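PDB 2EKL: D-3-phosphoglycerate dehydrogenase from Sulfolobus tokodaii, which probably catalyses the NAD-dependent oxidation of 3-phosphoglycerate, the entry step of serine biosynthesis, as a member of the D-isomer specific 2-hydroxyacid dehydrogenase family. Local coordinates for residues L108-G111 with L112-A116; G151-G154 with T155-I159. One frame throughout, in Å; residues are numbered along the deposited sequence.

How the contacts relate
From the N terminus the chain first builds the five-stranded parallel sheet, then enters helix 102-118, where contact 1 lies. It next passes through helix 120-128 and strand 144-148 into helix 152-163, which carries contact 2. Each contact spans successive turns of one helix, so neither closes a long loop; they follow in series, without nesting or crossing. Their centres are about 14 Å apart, yet the two helices touch: Thr109 CG2 lies 3.9 Å from Val157 CG2, and Ile110 CD1 lies 4.1 Å from Val157 CG1. Helix 102-118 is thereby packed against the first helix of the Rossmann-type NAD-binding unit.

Contact 1. Residues L108-G111 with L112-A116; sequences LTIG and LMIAA
Ile110 and Ile114 meet one helical turn apart, and Ile114 can be traced outward atom by atom. Its CB stands 3.7 Å from Ile110 O, and CG1 comes closer, to 3.3 Å from Ile110 O. CD1 then reaches the other isoleucine's branch methyl, 3.9 Å from Ile110 CG2. The torsion explains this path: CG1 of Ile114 sits beside its own backbone N (chi1 -62°), which turns it back along the helix over the preceding turn, where the CG2 methyl of Ile110 is the one met by Ile114 CD1. The other branch of Ile110 ends at CD1, 4.1 Å from Met113 CE; these two side chains run alongside each other in the same direction, and the bend at the Met113 thioether (chi3 71°) brings the methyl over. On another side of the helix, Leu112 repeats the Ile114 pattern: its CG lies 3.3 Å from Leu108 O and its CD1 methyl 4.1 Å from Leu108 CG. Beneath these apolar pairs runs an unbroken ladder of backbone bonds, from Leu112 N to Leu108 O (2.8 Å) through to Ala115 N on Gly111 O (2.9 Å).

The hydroxyl of Thr109 is a buried polar atom satisfied by Ala105 O and by Thr231 OG1, which ties the helix to Thr231, an NAD-binding residue. Leu108 packs on another such residue, Asp257, while Ile110 touches Ile114 of the second subunit and Ile114 touches Glu107 of that subunit. The i to i+4 bonding and packing are those of a buried alpha-helix, here one set between the parallel sheet of the NAD-binding domain and the dimer interface.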
ATOM      1  N   LEU A 108       6.156   3.995   1.292  1.00 11.74           N
ATOM      2  CA  LEU A 108       6.525   2.661   0.835  1.00 11.35           C
ATOM      3  C   LEU A 108       6.290   1.658   1.958  1.00 11.24           C
ATOM      4  O   LEU A 108       5.901   0.519   1.706  1.00 11.90           O
ATOM      5  CB  LEU A 108       7.993   2.608   0.402  1.00 13.67           C
ATOM      6  CG  LEU A 108       8.438   1.257  -0.174  1.00 16.37           C
ATOM      7  CD1 LEU A 108       7.684   0.981  -1.470  1.00 18.81           C
ATOM      8  CD2 LEU A 108       9.942   1.269  -0.431  1.00 15.53           C
ATOM      9  N   THR A 109       6.518   2.081   3.200  1.00 12.25           N
ATOM     10  CA  THR A 109       6.320   1.196   4.351  1.00 11.62           C
ATOM     11  C   THR A 109       4.864   0.742   4.422  1.00 12.89           C
ATOM     12  O   THR A 109       4.580  -0.451   4.564  1.00 12.86           O
ATOM     13  CB  THR A 109       6.685   1.898   5.680  1.00 12.37           C
ATOM     14  OG1 THR A 109       8.063   2.294   5.651  1.00 12.33           O
ATOM     15  CG2 THR A 109       6.459   0.953   6.864  1.00 12.99           C
ATOM     16  N   ILE A 110       3.943   1.698   4.329  1.00 12.37           N
ATOM     17  CA  ILE A 110       2.513   1.393   4.371  1.00 11.90           C
ATOM     18  C   ILE A 110       2.145   0.513   3.179  1.00 13.90           C
ATOM     19  O   ILE A 110       1.349  -0.426   3.301  1.00 13.75           O
ATOM     20  CB  ILE A 110       1.661   2.692   4.326  1.00 11.91           C
ATOM     21  CG1 ILE A 110       1.927   3.532   5.582  1.00 13.49           C
ATOM     22  CG2 ILE A 110       0.173   2.348   4.203  1.00 13.30           C
ATOM     23  CD1 ILE A 110       1.598   2.829   6.894  1.00 14.96           C
ATOM     24  N   GLY A 111       2.726   0.817   2.024  1.00 12.14           N
ATOM     25  CA  GLY A 111       2.443   0.032   0.835  1.00 11.09           C
ATOM     26  C   GLY A 111       2.893  -1.412   1.008  1.00 12.19           C
ATOM     27  O   GLY A 111       2.176  -2.340   0.634  1.00 13.61           O
ATOM     28  N   LEU A 112       4.090  -1.603   1.559  1.00 12.55           N
ATOM     29  CA  LEU A 112       4.624  -2.948   1.784  1.00 12.67           C
ATOM     30  C   LEU A 112       3.774  -3.712   2.798  1.00 13.30           C
ATOM     31  O   LEU A 112       3.486  -4.901   2.617  1.00 14.11           O
ATOM     32  CB  LEU A 112       6.079  -2.870   2.273  1.00 13.54           C
ATOM     33  CG  LEU A 112       7.132  -2.552   1.206  1.00 13.90           C
ATOM     34  CD1 LEU A 112       8.492  -2.302   1.854  1.00 13.39           C
ATOM     35  CD2 LEU A 112       7.216  -3.722   0.229  1.00 15.10           C
ATOM     36  N   MET A 113       3.356  -3.031   3.859  1.00 12.22           N
ATOM     37  CA  MET A 113       2.531  -3.668   4.883  1.00 12.64           C
ATOM     38  C   MET A 113       1.240  -4.221   4.275  1.00 12.60           C
ATOM     39  O   MET A 113       0.858  -5.365   4.530  1.00 13.58           O
ATOM     40  CB  MET A 113       2.194  -2.664   5.989  1.00 14.24           C
ATOM     41  CG  MET A 113       1.240  -3.215   7.045  1.00 13.25           C
ATOM     42  SD  MET A 113       0.887  -2.022   8.365  1.00 14.54           S
ATOM     43  CE  MET A 113      -0.127  -0.831   7.494  1.00 16.01           C
ATOM     44  N   ILE A 114       0.572  -3.409   3.465  1.00 10.24           N
ATOM     45  CA  ILE A 114      -0.677  -3.834   2.845  1.00 12.16           C
ATOM     46  C   ILE A 114      -0.428  -4.905   1.786  1.00 11.39           C
ATOM     47  O   ILE A 114      -1.179  -5.872   1.697  1.00 12.24           O
ATOM     48  CB  ILE A 114      -1.414  -2.634   2.213  1.00  9.60           C
ATOM     49  CG1 ILE A 114      -1.776  -1.626   3.310  1.00 12.67           C
ATOM     50  CG2 ILE A 114      -2.683  -3.105   1.512  1.00 12.04           C
ATOM     51  CD1 ILE A 114      -2.268  -0.281   2.783  1.00 12.46           C
ATOM     52  N   ALA A 115       0.626  -4.738   0.994  1.00 12.06           N
ATOM     53  CA  ALA A 115       0.936  -5.723  -0.045  1.00 13.23           C
ATOM     54  C   ALA A 115       1.202  -7.085   0.588  1.00 14.81           C
ATOM     55  O   ALA A 115       0.777  -8.115   0.061  1.00 16.11           O
ATOM     56  CB  ALA A 115       2.143  -5.273  -0.858  1.00 14.75           C
ATOM     57  N   ALA A 116       1.890  -7.085   1.725  1.00 14.15           N
ATOM     58  CA  ALA A 116       2.205  -8.330   2.435  1.00 15.15           C
ATOM     59  C   ALA A 116       0.948  -8.958   3.031  1.00 16.19           C
ATOM     60  O   ALA A 116       0.724 -10.166   2.923  1.00 15.26           O
ATOM     61  CB  ALA A 116       3.217  -8.051   3.544  1.00 16.21           C
TER

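Contact 2. Residues G151-G154 with T155-I159. With NAD (nicotinamide-adenine-dinucleotide), chain B.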
ATOM      1  N   GLY A 151      11.435   7.342  15.058  1.00 17.32           N
ATOM      2  CA  GLY A 151      12.032   8.592  14.623  1.00 17.50           C
ATOM      3  C   GLY A 151      11.186   9.294  13.578  1.00 16.72           C
ATOM      4  O   GLY A 151       9.963   9.245  13.634  1.00 15.80           O
ATOM      5  N   ARG A 152      11.840   9.947  12.619  1.00 19.68           N
ATOM      6  CA  ARG A 152      11.131  10.666  11.566  1.00 19.25           C
ATOM      7  C   ARG A 152      10.109   9.783  10.854  1.00 17.12           C
ATOM      8  O   ARG A 152       8.929  10.121  10.762  1.00 17.27           O
ATOM      9  CB  ARG A 152      12.111  11.189  10.512  1.00 21.75           C
ATOM     10  CG  ARG A 152      13.234  12.076  11.024  1.00 27.03           C
ATOM     11  CD  ARG A 152      13.917  12.758   9.850  1.00 28.47           C
ATOM     12  NE  ARG A 152      15.126  13.486  10.231  1.00 32.10           N
ATOM     13  CZ  ARG A 152      16.320  12.926  10.391  1.00 33.53           C
ATOM     14  NH1 ARG A 152      16.476  11.621  10.202  1.00 33.97           N
ATOM     15  NH2 ARG A 152      17.362  13.673  10.728  1.00 33.55           N
ATOM     16  N   ILE A 153      10.581   8.654  10.338  1.00 16.92           N
ATOM     17  CA  ILE A 153       9.728   7.725   9.608  1.00 15.78           C
ATOM     18  C   ILE A 153       8.793   6.929  10.510  1.00 15.20           C
ATOM     19  O   ILE A 153       7.597   6.837  10.241  1.00 15.33           O
ATOM     20  CB  ILE A 153      10.590   6.758   8.765  1.00 16.17           C
ATOM     21  CG1 ILE A 153      11.363   7.560   7.716  1.00 15.94           C
ATOM     22  CG2 ILE A 153       9.713   5.708   8.083  1.00 15.72           C
ATOM     23  CD1 ILE A 153      12.423   6.759   6.997  1.00 14.49           C
ATOM     24  N   GLY A 154       9.336   6.367  11.584  1.00 14.39           N
ATOM     25  CA  GLY A 154       8.516   5.588  12.495  1.00 15.61           C
ATOM     26  C   GLY A 154       7.311   6.349  13.021  1.00 15.42           C
ATOM     27  O   GLY A 154       6.213   5.803  13.113  1.00 16.20           O
ATOM     28  N   THR A 155       7.509   7.615  13.368  1.00 16.20           N
ATOM     29  CA  THR A 155       6.410   8.417  13.886  1.00 15.50           C
ATOM     30  C   THR A 155       5.281   8.564  12.874  1.00 15.48           C
ATOM     31  O   THR A 155       4.113   8.396  13.214  1.00 16.06           O
ATOM     32  CB  THR A 155       6.891   9.822  14.308  1.00 15.41           C
ATOM     33  OG1 THR A 155       7.845   9.696  15.372  1.00 15.60           O
ATOM     34  CG2 THR A 155       5.711  10.666  14.790  1.00 19.17           C
ATOM     35  N   LYS A 156       5.625   8.869  11.627  1.00 14.69           N
ATOM     36  CA  LYS A 156       4.603   9.039  10.603  1.00 15.67           C
ATOM     37  C   LYS A 156       3.885   7.744  10.237  1.00 16.54           C
ATOM     38  O   LYS A 156       2.689   7.757   9.940  1.00 14.49           O
ATOM     39  CB  LYS A 156       5.207   9.703   9.362  1.00 15.95           C
ATOM     40  CG  LYS A 156       5.545  11.174   9.599  1.00 16.08           C
ATOM     41  CD  LYS A 156       6.054  11.863   8.347  1.00 16.30           C
ATOM     42  CE  LYS A 156       6.222  13.357   8.587  1.00 19.26           C
ATOM     43  NZ  LYS A 156       6.686  14.090   7.376  1.00 18.01           N
ATOM     44  N   VAL A 157       4.603   6.628  10.255  1.00 15.73           N
ATOM     45  CA  VAL A 157       3.982   5.343   9.953  1.00 15.95           C
ATOM     46  C   VAL A 157       2.936   5.096  11.047  1.00 15.62           C
ATOM     47  O   VAL A 157       1.850   4.581  10.788  1.00 14.22           O
ATOM     48  CB  VAL A 157       5.037   4.200   9.940  1.00 15.62           C
ATOM     49  CG1 VAL A 157       4.348   2.841   9.927  1.00 15.44           C
ATOM     50  CG2 VAL A 157       5.933   4.336   8.703  1.00 14.88           C
ATOM     51  N   GLY A 158       3.270   5.490  12.271  1.00 17.92           N
ATOM     52  CA  GLY A 158       2.346   5.323  13.382  1.00 17.03           C
ATOM     53  C   GLY A 158       1.094   6.167  13.214  1.00 16.05           C
ATOM     54  O   GLY A 158      -0.016   5.711  13.479  1.00 16.85           O
ATOM     55  N   ILE A 159       1.267   7.408  12.769  1.00 15.59           N
ATOM     56  CA  ILE A 159       0.132   8.303  12.569  1.00 15.10           C
ATOM     57  C   ILE A 159      -0.811   7.722  11.518  1.00 15.06           C
ATOM     58  O   ILE A 159      -2.034   7.740  11.681  1.00 15.17           O
ATOM     59  CB  ILE A 159       0.620   9.704  12.128  1.00 17.48           C
ATOM     60  CG1 ILE A 159       1.374  10.360  13.290  1.00 18.48           C
ATOM     61  CG2 ILE A 159      -0.558  10.565  11.677  1.00 18.97           C
ATOM     62  CD1 ILE A 159       2.092  11.635  12.920  1.00 18.95           C
TER
HETATM   63  PA  NAD B1300      15.706   8.596  12.736  1.00 21.06           P
HETATM   64  O1A NAD B1300      14.795   9.754  12.687  1.00 20.44           O
HETATM   65  O2A NAD B1300      17.130   8.873  13.189  1.00 18.98           O
HETATM   66  O5B NAD B1300      15.007   7.497  13.670  1.00 21.90           O
HETATM   67  C5B NAD B1300      15.683   6.279  13.940  1.00 21.47           C
HETATM   68  C4B NAD B1300      15.101   5.826  15.412  1.00 23.44           C
HETATM   69  O4B NAD B1300      15.373   4.438  15.667  1.00 24.95           O
HETATM   70  C3B NAD B1300      15.653   6.771  16.532  1.00 23.53           C
HETATM   71  O3B NAD B1300      14.602   7.330  17.317  1.00 21.77           O
HETATM   72  C2B NAD B1300      16.644   5.855  17.261  1.00 25.95           C
HETATM   73  O2B NAD B1300      16.947   6.151  18.603  1.00 25.74           O
HETATM   74  C1B NAD B1300      15.972   4.558  17.000  1.00 25.19           C
HETATM   75  N9A NAD B1300      16.825   3.364  17.299  1.00 26.04           N
HETATM   76  C8A NAD B1300      18.164   3.115  17.035  1.00 26.96           C
HETATM   77  N7A NAD B1300      18.497   1.888  17.499  1.00 28.93           N
HETATM   78  C5A NAD B1300      17.394   1.338  18.058  1.00 29.54           C
HETATM   79  C6A NAD B1300      17.087   0.081  18.714  1.00 31.61           C
HETATM   80  N6A NAD B1300      18.015  -0.848  18.877  1.00 34.11           N
HETATM   81  N1A NAD B1300      15.760  -0.170  19.200  1.00 31.28           N
HETATM   82  C2A NAD B1300      14.712   0.797  19.055  1.00 31.34           C
HETATM   83  N3A NAD B1300      15.007   2.025  18.417  1.00 26.81           N
HETATM   84  C4A NAD B1300      16.319   2.277  17.934  1.00 27.80           C
HETATM   85  O3  NAD B1300      15.824   7.942  11.269  1.00 21.21           O
HETATM   86  PN  NAD B1300      14.739   7.862  10.077  1.00 21.77           P
HETATM   87  O1N NAD B1300      13.385   7.749  10.639  1.00 21.50           O
HETATM   88  O2N NAD B1300      15.004   9.076   9.250  1.00 22.91           O
HETATM   89  O5D NAD B1300      15.298   6.574   9.361  1.00 23.42           O
HETATM   90  C5D NAD B1300      14.981   5.298   9.875  1.00 22.92           C
HETATM   91  C4D NAD B1300      15.638   4.197   9.069  1.00 24.51           C
HETATM   92  O4D NAD B1300      15.160   4.156   7.737  1.00 21.35           O
HETATM   93  C3D NAD B1300      17.186   4.270   8.930  1.00 23.97           C
HETATM   94  O3D NAD B1300      17.780   2.972   9.087  1.00 25.10           O
HETATM   95  C2D NAD B1300      17.383   4.882   7.591  1.00 23.92           C
HETATM   96  O2D NAD B1300      18.713   4.760   7.124  1.00 25.81           O
HETATM   97  C1D NAD B1300      16.281   4.156   6.871  1.00 23.02           C
HETATM   98  N1N NAD B1300      15.817   4.707   5.566  1.00 21.81           N
HETATM   99  C2N NAD B1300      15.629   3.793   4.482  1.00 21.52           C
HETATM  100  C3N NAD B1300      15.185   4.298   3.224  1.00 21.19           C
HETATM  101  C7N NAD B1300      14.983   3.357   2.098  1.00 20.79           C
HETATM  102  O7N NAD B1300      15.274   3.807   0.866  1.00 21.24           O
HETATM  103  N7N NAD B1300      14.540   2.115   2.230  1.00 20.69           N
HETATM  104  C4N NAD B1300      14.940   5.760   3.100  1.00 22.15           C
HETATM  105  C5N NAD B1300      15.136   6.676   4.209  1.00 22.62           C
HETATM  106  C6N NAD B1300      15.581   6.132   5.456  1.00 22.58           C
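The guanidinium of Arg152 meets NAD at its edge, with phosphate oxygen O2N in the plane of the group and NH1 of Arg152 bonded to O2N of NAD at 3.1 Å. The N-H...O angle of 146° marks this bond as somewhat bent. The chain reaches there extended from CG to NE. A second flat group, the carbonyl of Gly151, is gripped twice by one residue: Thr155 N at 3.0 Å and Thr155 OG1 at 2.8 Å approach Gly151 O from opposite faces of its plane. The backbone N is brought there by the helix itself; the hydroxyl joins it because chi1 of -62° sets OG1 beside that N.

The same first turn offers its amides to the cofactor. Arg152 N donates to O1A of NAD and Ile153 N to O1N of NAD, the latter at 3.0 Å and 172°, so both phosphates are held nearly straight on; the helix start would probably favour their negative charge electrostatically. Gly151 has its CA 3.3 Å from O5B of NAD, and a CB there would collide with that oxygen. Ile153 works in two directions: CD1 lies 3.6 Å from C6N of the nicotinamide ring, while CG2 lies 4.1 Å from Val157 CG2 on the next turn. Shortening Ile153 to an alanine removes both CG2 and CD1, and is likely to leave a gap beside C6N of the nicotinamide and Val157 CG2 without this partner on the preceding turn. Lys156 passes its CG 3.7 Å from Arg152 O and leads on to a salt bridge with Asp103 of helix 102-118.

Strand 144-148, the turn that ends at Gly151, the N-cap residue, and a helix with Gly154 in its first turn, whose first amides hold the pyrophosphate, make up with the following strand 167-171 the dinucleotide-binding beta-alpha-beta unit of a Rossmann fold, consistent with a GxGxxG motif.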